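PDB 1FX2: receptor-type adenylate cyclase gresag 4.1 from Trypanosoma brucei, which converts ATP into 3',5'-cyclic AMP and diphosphate through its cytoplasmic class III catalytic domain, the part described here, and may act as a receptor for an unknown ligand. Local coordinates for residues A[15-20]-A[63-68]; A[24-29]-A[97-102]; A[40-45]-A[57-62]; A[101-106]-A[114-119]. One frame throughout, in Å; residues are numbered along the deposited sequence.

Contact 1 (A[15-20]-A[63-68]); sequences LIFTDI and SFMIAS
Met-65 runs fully extended, with CG anti to the backbone N (chi1 178°), while CG of Phe-17 lies beside its own backbone N (chi1 -77°); the two side chains thus lie alongside each other, pointing the same way. CG of Met-65 comes within 3.4 Å of CZ of Phe-17, and the sulfur sits obliquely to the ring in a Met-aromatic contact. Leu-15 CD2 meets Ala-67 CB at 3.7 Å on this same sheet face, which helix 159-169 covers. Ile-16 and Ile-66 pack on the other face, as do Thr-18 and Phe-64, where OG1 of Thr-18 is 3.3 Å from CB of Phe-64. The strands are antiparallel: Ile-16 and Ile-66 form a hydrogen-bonded pair with nearly straight bonds, whereas between Thr-18 and Phe-64 the donors tilt out of the carbonyl planes and a water lies within bonding distance of both O atoms, though it may not donate to both at once. At the end of the pairing, Ser-63 OG donates to Asp-19 OD2 (2.6 Å), reaching it from above the carboxylate plane. Asp-19 is a predicted magnesium ligand, and Asp-62, the other, lies close by. The serine bond therefore holds one oxygen of a probable metal-binding carboxylate at the edge of a hydrophobic sheet core.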
loop_
_atom_site.group_PDB
_atom_site.type_symbol
_atom_site.label_atom_id
_atom_site.label_comp_id
_atom_site.label_asym_id
_atom_site.label_seq_id
_atom_site.Cartn_x
_atom_site.Cartn_y
_atom_site.Cartn_z
ATOM N N LEU A 15 2.032 9.699 14.018
ATOM C CA LEU A 15 2.947 10.852 13.844
ATOM C C LEU A 15 2.804 11.427 12.464
ATOM O O LEU A 15 2.640 10.714 11.490
ATOM C CB LEU A 15 4.398 10.459 14.038
ATOM C CG LEU A 15 4.671 9.912 15.452
ATOM C CD1 LEU A 15 6.085 9.304 15.529
ATOM C CD2 LEU A 15 4.463 11.049 16.497
ATOM N N ILE A 16 2.847 12.761 12.438
ATOM C CA ILE A 16 2.762 13.522 11.161
ATOM C C ILE A 16 4.017 14.368 11.110
ATOM O O ILE A 16 4.396 15.054 12.064
ATOM C CB ILE A 16 1.658 14.524 11.225
ATOM C CG1 ILE A 16 0.290 13.872 11.585
ATOM C CG2 ILE A 16 1.496 15.174 9.852
ATOM C CD1 ILE A 16 -0.779 14.951 11.864
ATOM N N PHE A 17 4.755 14.281 10.000
ATOM C CA PHE A 17 5.887 15.165 9.727
ATOM C C PHE A 17 5.548 15.983 8.521
ATOM O O PHE A 17 4.891 15.525 7.588
ATOM C CB PHE A 17 7.201 14.355 9.412
ATOM C CG PHE A 17 7.832 13.793 10.632
ATOM C CD1 PHE A 17 7.367 12.616 11.196
ATOM C CD2 PHE A 17 8.861 14.471 11.247
ATOM C CE1 PHE A 17 7.926 12.089 12.384
ATOM C CE2 PHE A 17 9.434 13.926 12.450
ATOM C CZ PHE A 17 8.948 12.717 13.004
ATOM N N THR A 18 5.961 17.257 8.555
ATOM C CA THR A 18 5.697 18.180 7.446
ATOM C C THR A 18 6.961 18.946 7.139
ATOM O O THR A 18 7.812 19.229 8.014
ATOM C CB THR A 18 4.584 19.205 7.744
ATOM O OG1 THR A 18 5.079 20.211 8.644
ATOM C CG2 THR A 18 3.296 18.547 8.342
ATOM N N ASP A 19 7.047 19.381 5.866
ATOM C CA ASP A 19 8.139 20.278 5.423
ATOM C C ASP A 19 7.697 21.081 4.278
ATOM O O ASP A 19 6.853 20.624 3.422
ATOM C CB ASP A 19 9.415 19.540 4.877
ATOM C CG ASP A 19 10.356 19.117 5.954
ATOM O OD1 ASP A 19 10.295 17.960 6.456
ATOM O OD2 ASP A 19 11.218 19.911 6.323
ATOM N N ILE A 20 8.210 22.299 4.177
ATOM C CA ILE A 20 7.992 23.085 2.966
ATOM C C ILE A 20 8.958 22.533 1.875
ATOM O O ILE A 20 10.152 22.387 2.109
ATOM C CB ILE A 20 8.341 24.551 3.203
ATOM C CG1 ILE A 20 7.300 25.173 4.148
ATOM C CG2 ILE A 20 8.338 25.326 1.813
ATOM C CD1 ILE A 20 7.759 26.585 4.630
ATOM N N SER A 63 10.032 22.528 9.562
ATOM C CA SER A 63 9.619 21.131 9.703
ATOM C C SER A 63 8.821 20.949 10.989
ATOM O O SER A 63 9.368 21.172 12.094
ATOM C CB SER A 63 10.835 20.254 9.774
ATOM O OG SER A 63 11.860 20.488 8.743
ATOM N N PHE A 64 7.604 20.436 10.891
ATOM C CA PHE A 64 6.784 20.107 12.092
ATOM C C PHE A 64 6.833 18.596 12.347
ATOM O O PHE A 64 6.873 17.777 11.397
ATOM C CB PHE A 64 5.282 20.491 11.937
ATOM C CG PHE A 64 4.970 21.881 12.325
ATOM C CD1 PHE A 64 5.216 22.910 11.448
ATOM C CD2 PHE A 64 4.404 22.176 13.559
ATOM C CE1 PHE A 64 4.898 24.197 11.818
ATOM C CE2 PHE A 64 4.088 23.421 13.934
ATOM C CZ PHE A 64 4.323 24.499 13.056
ATOM N N MET A 65 6.827 18.260 13.647
ATOM C CA MET A 65 6.610 16.842 14.100
ATOM C C MET A 65 5.402 16.969 15.007
ATOM O O MET A 65 5.434 17.653 16.046
ATOM C CB MET A 65 7.846 16.273 14.819
ATOM C CG MET A 65 7.538 14.829 15.295
ATOM S SD MET A 65 9.003 14.338 16.277
ATOM C CE MET A 65 8.472 12.726 16.941
ATOM N N ILE A 66 4.339 16.259 14.648
ATOM C CA ILE A 66 3.029 16.358 15.376
ATOM C C ILE A 66 2.575 14.933 15.774
ATOM O O ILE A 66 2.750 13.998 14.981
ATOM C CB ILE A 66 1.948 16.967 14.429
ATOM C CG1 ILE A 66 2.350 18.414 14.033
ATOM C CG2 ILE A 66 0.550 17.007 15.155
ATOM C CD1 ILE A 66 1.618 18.916 12.821
ATOM N N ALA A 67 2.084 14.782 17.024
ATOM C CA ALA A 67 1.602 13.454 17.462
ATOM C C ALA A 67 0.102 13.515 17.699
ATOM O O ALA A 67 -0.451 14.545 18.038
ATOM C CB ALA A 67 2.322 13.024 18.780
ATOM N N SER A 68 -0.568 12.397 17.506
ATOM C CA SER A 68 -2.033 12.380 17.724
ATOM C C SER A 68 -2.433 11.032 18.379
ATOM O O SER A 68 -1.906 9.993 18.009
ATOM C CB SER A 68 -2.746 12.409 16.376
ATOM O OG SER A 68 -4.151 12.360 16.579
HETATM O O HOH W 1 9.236 17.353 9.559
#

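Contact 2 (A[24-29]-A[97-102]); sequences TALWAA and DSYREF
Helices 24-29 and 97-102 approach with their axes 11.1 Å apart and their N-to-C directions at 124°, so they cross nearer to perpendicular than to antiparallel. The backbones stay well separated; the nearest CA atoms are those of Leu-26 and Ser-98, 7.5 Å apart, and side chains fill the interval. Leu-26 carries most of the contact by dividing its two methyls. CD1 turns to the phenol end of Tyr-99, lying 3.5 Å from OH and 3.8 Å from CZ, and the two side chains cross at about a right angle. CD2 rests on CB of Ser-98 at 3.8 Å and reaches more loosely to the Phe-102 ring. The preceding residue, Ala-25, brings its CB obliquely to the far end of that ring, 3.7 Å from CZ of Phe-102. CG of Phe-102 lies beside its backbone N (chi1 -56°), and one face of the ring lies over the carbonyl oxygen of Ser-98, offset toward the rim. The buried hydroxyls are satisfied from outside the two segments: Ser-98 OG bonds with His-30 NE2, and Tyr-99 OH with the Glu-21 carbonyl oxygen and the Arg-133 backbone N. Met-34 and Leu-132 also pack on Leu-26. No hydrogen bond joins the two helices directly, so their contact is apolar, with methyl groups set against aromatic rings; the bonds of Tyr-99 OH fix the phenol end against which Leu-26 leans, and tie helix 94-109 to the chain just before helix 23-29.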
loop_
_atom_site.group_PDB
_atom_site.type_symbol
_atom_site.label_atom_id
_atom_site.label_comp_id
_atom_site.label_asym_id
_atom_site.label_seq_id
_atom_site.Cartn_x
_atom_site.Cartn_y
_atom_site.Cartn_z
ATOM N N THR A 24 15.239 25.730 0.921
ATOM C CA THR A 24 16.498 26.389 0.652
ATOM C C THR A 24 16.382 27.299 -0.510
ATOM O O THR A 24 16.774 28.464 -0.529
ATOM C CB THR A 24 17.758 25.427 0.310
ATOM O OG1 THR A 24 18.458 25.228 1.512
ATOM C CG2 THR A 24 18.838 26.032 -0.677
ATOM N N ALA A 25 15.871 26.776 -1.638
ATOM C CA ALA A 25 15.817 27.589 -2.795
ATOM C C ALA A 25 14.876 28.739 -2.733
ATOM O O ALA A 25 15.099 29.827 -3.270
ATOM C CB ALA A 25 15.461 26.705 -4.004
ATOM N N LEU A 26 13.767 28.531 -2.036
ATOM C CA LEU A 26 12.837 29.625 -1.845
ATOM C C LEU A 26 13.396 30.770 -0.947
ATOM O O LEU A 26 13.138 31.965 -1.205
ATOM C CB LEU A 26 11.496 29.122 -1.212
ATOM C CG LEU A 26 10.667 28.213 -2.163
ATOM C CD1 LEU A 26 9.420 27.765 -1.376
ATOM C CD2 LEU A 26 10.179 29.019 -3.428
ATOM N N TRP A 27 14.084 30.400 0.132
ATOM C CA TRP A 27 14.708 31.455 0.989
ATOM C C TRP A 27 15.780 32.144 0.156
ATOM O O TRP A 27 15.934 33.354 0.347
ATOM C CB TRP A 27 15.410 30.784 2.157
ATOM C CG TRP A 27 14.443 30.574 3.338
ATOM C CD1 TRP A 27 13.749 29.399 3.654
ATOM C CD2 TRP A 27 14.062 31.562 4.322
ATOM N NE1 TRP A 27 12.946 29.642 4.798
ATOM C CE2 TRP A 27 13.127 30.949 5.203
ATOM C CE3 TRP A 27 14.451 32.923 4.555
ATOM C CZ2 TRP A 27 12.555 31.613 6.315
ATOM C CZ3 TRP A 27 13.908 33.582 5.636
ATOM C CH2 TRP A 27 12.954 32.933 6.522
ATOM N N ALA A 28 16.479 31.442 -0.736
ATOM C CA ALA A 28 17.531 32.158 -1.516
ATOM C C ALA A 28 16.928 33.116 -2.475
ATOM O O ALA A 28 17.447 34.269 -2.678
ATOM C CB ALA A 28 18.412 31.183 -2.274
ATOM N N ALA A 29 15.831 32.757 -3.131
ATOM C CA ALA A 29 15.175 33.618 -4.097
ATOM C C ALA A 29 14.289 34.694 -3.531
ATOM O O ALA A 29 14.208 35.792 -4.094
ATOM C CB ALA A 29 14.291 32.744 -5.056
ATOM N N ASP A 97 5.484 31.047 -9.018
ATOM C CA ASP A 97 6.388 31.148 -10.188
ATOM C C ASP A 97 7.649 30.374 -9.968
ATOM O O ASP A 97 8.107 29.683 -10.881
ATOM C CB ASP A 97 6.764 32.654 -10.399
ATOM C CG ASP A 97 5.614 33.478 -10.952
ATOM O OD1 ASP A 97 4.578 32.946 -11.353
ATOM O OD2 ASP A 97 5.738 34.718 -10.914
ATOM N N SER A 98 8.234 30.423 -8.751
ATOM C CA SER A 98 9.451 29.634 -8.491
ATOM C C SER A 98 9.194 28.115 -8.609
ATOM O O SER A 98 9.966 27.439 -9.289
ATOM C CB SER A 98 9.993 29.864 -7.077
ATOM O OG SER A 98 10.576 31.206 -7.062
ATOM N N TYR A 99 8.114 27.600 -8.041
ATOM C CA TYR A 99 7.898 26.166 -8.167
ATOM C C TYR A 99 7.726 25.763 -9.598
ATOM O O TYR A 99 8.197 24.672 -9.940
ATOM C CB TYR A 99 6.643 25.771 -7.378
ATOM C CG TYR A 99 6.893 25.626 -5.850
ATOM C CD1 TYR A 99 6.082 26.365 -4.942
ATOM C CD2 TYR A 99 7.845 24.699 -5.334
ATOM C CE1 TYR A 99 6.230 26.188 -3.577
ATOM C CE2 TYR A 99 7.983 24.524 -3.958
ATOM C CZ TYR A 99 7.147 25.278 -3.114
ATOM O OH TYR A 99 7.238 25.104 -1.734
ATOM N N ARG A 100 6.975 26.544 -10.376
ATOM C CA ARG A 100 6.793 26.215 -11.784
ATOM C C ARG A 100 8.124 26.220 -12.552
ATOM O O ARG A 100 8.353 25.291 -13.305
ATOM C CB ARG A 100 5.738 27.120 -12.389
ATOM C CG ARG A 100 4.368 26.778 -11.836
ATOM C CD ARG A 100 3.271 27.566 -12.482
ATOM N NE ARG A 100 3.316 28.951 -11.981
ATOM C CZ ARG A 100 2.285 29.758 -11.855
ATOM N NH1 ARG A 100 1.076 29.386 -12.283
ATOM N NH2 ARG A 100 2.493 30.945 -11.312
ATOM N N GLU A 101 8.962 27.236 -12.299
ATOM C CA GLU A 101 10.270 27.267 -12.985
ATOM C C GLU A 101 11.083 26.059 -12.599
ATOM O O GLU A 101 11.808 25.472 -13.436
ATOM C CB GLU A 101 10.981 28.574 -12.633
ATOM C CG GLU A 101 10.418 29.794 -13.258
ATOM C CD GLU A 101 10.813 31.117 -12.550
ATOM O OE1 GLU A 101 11.711 31.082 -11.661
ATOM O OE2 GLU A 101 10.224 32.206 -12.875
ATOM N N PHE A 102 11.074 25.691 -11.314
ATOM C CA PHE A 102 11.833 24.518 -10.900
ATOM C C PHE A 102 11.357 23.292 -11.691
ATOM O O PHE A 102 12.174 22.456 -12.117
ATOM C CB PHE A 102 11.709 24.164 -9.394
ATOM C CG PHE A 102 12.086 25.256 -8.441
ATOM C CD1 PHE A 102 11.430 25.376 -7.213
ATOM C CD2 PHE A 102 13.130 26.128 -8.729
ATOM C CE1 PHE A 102 11.783 26.326 -6.279
ATOM C CE2 PHE A 102 13.533 27.141 -7.780
ATOM C CZ PHE A 102 12.829 27.210 -6.566
#

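Contact 3 (A[40-45]-A[57-62]); sequences AHHRMV and VKTVGD
The turn between strands 55-60 and 63-68, which ends in the predicted magnesium ligand Asp-62, is met here by two successive histidines of helix 34-51. His-41 comes edge-on to the turn: its CE1 lies 3.4 Å from the carbonyl oxygen of Asp-62, near the ring plane, and its NE2 holds a water at 2.7 Å that donates to the same oxygen. His-42 likewise offers an edge to Gly-61 O and to CA of Asp-62. Its NE2 reaches a second water, at 3.0 Å, which donates to the Gly-61 carbonyl oxygen, while Thr-59 CG2 lies obliquely to the ring, 3.6 Å from NE2. The imidazoles are joined to each other through their ND1 atoms, 2.9 Å between His-41 ND1 and His-42 ND1. This is possible because CG of His-41 is anti to its backbone N (chi1 157°) whereas CG of His-42 lies beside its own (chi1 -83°). Phe-64 meets the His-42 ring edge-to-face, and Phe-85 packs against His-41. The Asp-62 carboxylate is held apart from the histidines, OD1 by Ser-23 OG and OD2 by Ile-20 N. The clear polar links between helix and turn thus run through water, with the paired imidazoles holding each other's rotation and reaching main-chain oxygens through the two waters, so that the carboxylate of Asp-62, the predicted metal ligand, is left to other partners.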
loop_
_atom_site.group_PDB
_atom_site.type_symbol
_atom_site.label_atom_id
_atom_site.label_comp_id
_atom_site.label_asym_id
_atom_site.label_seq_id
_atom_site.Cartn_x
_atom_site.Cartn_y
_atom_site.Cartn_z
ATOM N N ALA A 40 3.199 32.622 8.515
ATOM C CA ALA A 40 1.774 32.329 8.289
ATOM C C ALA A 40 1.555 30.803 8.285
ATOM O O ALA A 40 0.529 30.316 8.764
ATOM C CB ALA A 40 1.270 32.979 6.991
ATOM N N HIS A 41 2.514 30.111 7.652
ATOM C CA HIS A 41 2.485 28.622 7.644
ATOM C C HIS A 41 2.376 28.112 9.061
ATOM O O HIS A 41 1.568 27.233 9.343
ATOM C CB HIS A 41 3.802 28.142 6.870
ATOM C CG HIS A 41 4.267 26.753 7.195
ATOM N ND1 HIS A 41 5.024 26.481 8.328
ATOM C CD2 HIS A 41 4.271 25.611 6.462
ATOM C CE1 HIS A 41 5.494 25.229 8.254
ATOM N NE2 HIS A 41 5.024 24.673 7.134
ATOM N N HIS A 42 3.242 28.595 9.949
ATOM C CA HIS A 42 3.172 28.099 11.339
ATOM C C HIS A 42 1.849 28.431 12.020
ATOM O O HIS A 42 1.316 27.646 12.787
ATOM C CB HIS A 42 4.325 28.692 12.144
ATOM C CG HIS A 42 5.629 27.971 12.015
ATOM N ND1 HIS A 42 6.143 27.556 10.812
ATOM C CD2 HIS A 42 6.542 27.610 12.948
ATOM C CE1 HIS A 42 7.320 26.985 10.993
ATOM N NE2 HIS A 42 7.579 26.985 12.289
ATOM N N ARG A 43 1.329 29.643 11.781
ATOM C CA ARG A 43 0.062 29.958 12.407
ATOM C C ARG A 43 -1.054 29.025 11.931
ATOM O O ARG A 43 -1.876 28.558 12.712
ATOM C CB ARG A 43 -0.290 31.416 12.089
ATOM C CG ARG A 43 0.548 32.393 12.801
ATOM C CD ARG A 43 -0.143 33.759 12.641
ATOM N NE ARG A 43 -0.224 34.206 11.235
ATOM C CZ ARG A 43 0.752 34.895 10.633
ATOM N NH1 ARG A 43 1.875 35.191 11.308
ATOM N NH2 ARG A 43 0.535 35.420 9.438
ATOM N N MET A 44 -1.090 28.729 10.604
ATOM C CA MET A 44 -2.131 27.822 10.081
ATOM C C MET A 44 -1.937 26.398 10.624
ATOM O O MET A 44 -2.921 25.776 11.028
ATOM C CB MET A 44 -2.149 27.832 8.575
ATOM C CG MET A 44 -2.673 29.174 8.020
ATOM S SD MET A 44 -2.957 29.107 6.228
ATOM C CE MET A 44 -1.183 29.225 5.673
ATOM N N VAL A 45 -0.696 25.900 10.609
ATOM C CA VAL A 45 -0.482 24.517 11.130
ATOM C C VAL A 45 -0.896 24.470 12.616
ATOM O O VAL A 45 -1.569 23.540 13.017
ATOM C CB VAL A 45 1.008 24.063 10.887
ATOM C CG1 VAL A 45 1.215 22.733 11.568
ATOM C CG2 VAL A 45 1.294 23.973 9.344
ATOM N N VAL A 57 5.032 18.180 18.808
ATOM C CA VAL A 57 6.175 17.608 19.515
ATOM C C VAL A 57 7.307 18.612 19.419
ATOM O O VAL A 57 7.954 18.944 20.452
ATOM C CB VAL A 57 6.583 16.264 18.883
ATOM C CG1 VAL A 57 7.805 15.683 19.623
ATOM C CG2 VAL A 57 5.349 15.343 18.864
ATOM N N LYS A 58 7.666 18.999 18.171
ATOM C CA LYS A 58 8.698 20.000 17.981
ATOM C C LYS A 58 8.680 20.555 16.573
ATOM O O LYS A 58 8.047 19.996 15.689
ATOM C CB LYS A 58 10.047 19.402 18.224
ATOM C CG LYS A 58 10.441 18.192 17.416
ATOM C CD LYS A 58 10.928 17.121 18.358
ATOM C CE LYS A 58 12.217 16.467 17.912
ATOM N NZ LYS A 58 12.839 15.749 19.072
ATOM N N THR A 59 9.308 21.703 16.410
ATOM C CA THR A 59 9.442 22.258 15.099
ATOM C C THR A 59 10.873 22.601 14.967
ATOM O O THR A 59 11.449 23.174 15.896
ATOM C CB THR A 59 8.600 23.474 14.823
ATOM O OG1 THR A 59 7.225 23.187 15.055
ATOM C CG2 THR A 59 8.719 23.826 13.449
ATOM N N VAL A 60 11.456 22.354 13.786
ATOM C CA VAL A 60 12.856 22.700 13.474
ATOM C C VAL A 60 12.747 23.435 12.138
ATOM O O VAL A 60 12.422 22.772 11.136
ATOM C CB VAL A 60 13.659 21.402 13.286
ATOM C CG1 VAL A 60 15.082 21.676 12.916
ATOM C CG2 VAL A 60 13.657 20.580 14.625
ATOM N N GLY A 61 13.030 24.757 12.052
ATOM C CA GLY A 61 12.860 25.438 10.763
ATOM C C GLY A 61 11.404 25.399 10.408
ATOM O O GLY A 61 10.542 25.836 11.183
ATOM N N ASP A 62 11.110 24.963 9.186
ATOM C CA ASP A 62 9.710 24.854 8.869
ATOM C C ASP A 62 9.239 23.404 9.021
ATOM O O ASP A 62 8.087 23.131 8.655
ATOM C CB ASP A 62 9.412 25.334 7.408
ATOM C CG ASP A 62 10.306 24.625 6.331
ATOM O OD1 ASP A 62 11.333 25.161 5.884
ATOM O OD2 ASP A 62 10.037 23.417 6.009
HETATM O O HOH W 2 6.061 22.137 7.071
HETATM O O HOH W 3 10.280 26.895 13.665
#

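Contact 4 (A[101-106]-A[114-119]); sequences EFEEQR and TPPTAH
Glu-103 reaches from helix 94-109 into the loop 114-119 and is gripped there by three hydrogen bonds. OE1 accepts two backbone N-H groups: Thr-117 N at 2.8 Å, on the syn side and close to the carboxylate plane, and Ala-118 N at 2.9 Å, from above the plane and along a more bent path (134°). OE2 takes the Thr-117 hydroxyl, OG1 to OE2 being 2.7 Å, also on the syn side but well out of the plane. Thr-117 therefore clasps both carboxylate oxygens, its OG1 set between the backbone N and the carbonyl carbon (chi1 79°) and its side chain crossing that of Glu-103 at about a right angle. Pro-115 packs on the stem of the glutamate, its CB 3.9 Å from Glu-103 CB, and Pro-116 meets the carboxylate, its CD 3.4 Å from OE1 of Glu-103. One residue further along the helix, Glu-104 lays its CG against Ala-118 CB at 3.7 Å and against CE1 of His-119 at 3.8 Å, the carboxylate and imidazole planes being steeply inclined to each other. Outside this shell, Arg-133 forms a salt bridge from NH1 to Glu-103 OE2 and bonds through NH2 to Thr-117 OG1, so that one guanidinium bonds to both members of the pair, while Arg-100 packs on Thr-117 and Ala-118. A buried carboxylate with loop N-H groups, a hydroxyl and a guanidinium around it probably stays ionised, and its bonds pin the loop that leads to helix 122-128 back on the preceding helix.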
loop_
_atom_site.group_PDB
_atom_site.type_symbol
_atom_site.label_atom_id
_atom_site.label_comp_id
_atom_site.label_asym_id
_atom_site.label_seq_id
_atom_site.Cartn_x
_atom_site.Cartn_y
_atom_site.Cartn_z
ATOM N N GLU A 101 8.962 27.236 -12.299
ATOM C CA GLU A 101 10.270 27.267 -12.985
ATOM C C GLU A 101 11.083 26.059 -12.599
ATOM O O GLU A 101 11.808 25.472 -13.436
ATOM C CB GLU A 101 10.981 28.574 -12.633
ATOM C CG GLU A 101 10.418 29.794 -13.258
ATOM C CD GLU A 101 10.813 31.117 -12.550
ATOM O OE1 GLU A 101 11.711 31.082 -11.661
ATOM O OE2 GLU A 101 10.224 32.206 -12.875
ATOM N N PHE A 102 11.074 25.691 -11.314
ATOM C CA PHE A 102 11.833 24.518 -10.900
ATOM C C PHE A 102 11.357 23.292 -11.691
ATOM O O PHE A 102 12.174 22.456 -12.117
ATOM C CB PHE A 102 11.709 24.164 -9.394
ATOM C CG PHE A 102 12.086 25.256 -8.441
ATOM C CD1 PHE A 102 11.430 25.376 -7.213
ATOM C CD2 PHE A 102 13.130 26.128 -8.729
ATOM C CE1 PHE A 102 11.783 26.326 -6.279
ATOM C CE2 PHE A 102 13.533 27.141 -7.780
ATOM C CZ PHE A 102 12.829 27.210 -6.566
ATOM N N GLU A 103 10.035 23.127 -11.874
ATOM C CA GLU A 103 9.601 21.943 -12.626
ATOM C C GLU A 103 10.100 21.936 -14.068
ATOM O O GLU A 103 10.512 20.907 -14.608
ATOM C CB GLU A 103 8.052 21.907 -12.659
ATOM C CG GLU A 103 7.360 21.750 -11.325
ATOM C CD GLU A 103 5.866 21.702 -11.502
ATOM O OE1 GLU A 103 5.381 21.613 -12.666
ATOM O OE2 GLU A 103 5.213 21.828 -10.460
ATOM N N GLU A 104 10.028 23.098 -14.685
ATOM C CA GLU A 104 10.472 23.208 -16.096
ATOM C C GLU A 104 11.964 22.858 -16.189
ATOM O O GLU A 104 12.376 22.025 -17.041
ATOM C CB GLU A 104 10.279 24.618 -16.567
ATOM C CG GLU A 104 8.828 24.942 -16.774
ATOM C CD GLU A 104 8.543 26.399 -17.154
ATOM O OE1 GLU A 104 8.917 26.793 -18.266
ATOM O OE2 GLU A 104 7.940 27.149 -16.324
ATOM N N GLN A 105 12.779 23.360 -15.248
ATOM C CA GLN A 105 14.189 22.965 -15.333
ATOM C C GLN A 105 14.428 21.485 -15.023
ATOM O O GLN A 105 15.339 20.819 -15.595
ATOM C CB GLN A 105 15.009 23.848 -14.359
ATOM C CG GLN A 105 14.878 25.259 -14.762
ATOM C CD GLN A 105 15.841 26.218 -14.070
ATOM O OE1 GLN A 105 16.893 25.807 -13.590
ATOM N NE2 GLN A 105 15.543 27.512 -14.135
ATOM N N ARG A 106 13.688 20.941 -14.064
ATOM C CA ARG A 106 13.860 19.589 -13.692
ATOM C C ARG A 106 13.557 18.652 -14.868
ATOM O O ARG A 106 14.170 17.574 -14.941
ATOM C CB ARG A 106 12.971 19.336 -12.415
ATOM C CG ARG A 106 13.142 18.052 -11.736
ATOM C CD ARG A 106 12.176 17.971 -10.535
ATOM N NE ARG A 106 12.528 18.931 -9.467
ATOM C CZ ARG A 106 11.724 19.879 -8.952
ATOM N NH1 ARG A 106 10.442 20.080 -9.331
ATOM N NH2 ARG A 106 12.213 20.739 -8.068
ATOM N N THR A 114 7.771 14.933 -16.317
ATOM C CA THR A 114 6.999 15.922 -17.075
ATOM C C THR A 114 6.503 16.933 -16.005
ATOM O O THR A 114 6.015 16.480 -15.008
ATOM C CB THR A 114 5.783 15.166 -17.646
ATOM O OG1 THR A 114 6.256 14.333 -18.719
ATOM C CG2 THR A 114 4.735 16.144 -18.187
ATOM N N PRO A 115 6.609 18.262 -16.209
ATOM C CA PRO A 115 6.133 19.176 -15.173
ATOM C C PRO A 115 4.667 18.907 -14.866
ATOM O O PRO A 115 3.814 18.974 -15.747
ATOM C CB PRO A 115 6.249 20.550 -15.860
ATOM C CG PRO A 115 7.532 20.381 -16.781
ATOM C CD PRO A 115 7.176 19.011 -17.355
ATOM N N PRO A 116 4.318 18.668 -13.572
ATOM C CA PRO A 116 2.909 18.432 -13.280
ATOM C C PRO A 116 2.107 19.745 -13.327
ATOM O O PRO A 116 0.912 19.701 -13.649
ATOM C CB PRO A 116 2.925 17.950 -11.783
ATOM C CG PRO A 116 4.305 17.318 -11.672
ATOM C CD PRO A 116 5.218 18.261 -12.471
ATOM N N THR A 117 2.678 20.896 -12.989
ATOM C CA THR A 117 1.894 22.102 -12.885
ATOM C C THR A 117 2.332 23.300 -13.708
ATOM O O THR A 117 1.527 24.206 -13.974
ATOM C CB THR A 117 1.828 22.654 -11.390
ATOM O OG1 THR A 117 3.049 23.349 -11.062
ATOM C CG2 THR A 117 1.621 21.497 -10.405
ATOM N N ALA A 118 3.584 23.253 -14.198
ATOM C CA ALA A 118 4.102 24.460 -14.818
ATOM C C ALA A 118 3.403 24.900 -16.036
ATOM O O ALA A 118 3.462 26.133 -16.333
ATOM C CB ALA A 118 5.616 24.234 -15.172
ATOM N N HIS A 119 2.741 23.967 -16.702
ATOM C CA HIS A 119 2.119 24.408 -17.977
ATOM C C HIS A 119 0.594 24.460 -17.878
ATOM O O HIS A 119 -0.099 24.540 -18.896
ATOM C CB HIS A 119 2.576 23.514 -19.141
ATOM C CG HIS A 119 4.077 23.425 -19.321
ATOM N ND1 HIS A 119 4.921 24.499 -19.262
ATOM C CD2 HIS A 119 4.837 22.329 -19.498
ATOM C CE1 HIS A 119 6.170 24.064 -19.411
ATOM N NE2 HIS A 119 6.137 22.754 -19.552
#

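In the fold
Along the chain, the spans closed by contacts 1 and 2 interlock, that of contact 3 lies within both, and contact 4 follows on helix 94-109, which contact 2 also uses. Contacts 1 and 3 share the large mixed sheet, their centres about 9 Å apart, and bring together the predicted metal ligands Asp-19 and Asp-62. Ile-20 packs on Tyr-99 and Leu-26, connecting the end of strand 13-20 to contact 2, about 22 Å away between centres. Contact 4 lies further out, its centre about 12 Å from that of contact 2 and about 27 Å from that of contact 1. The series thus leads from the probable metal site outward to a peripheral helix-and-loop region of the catalytic domain.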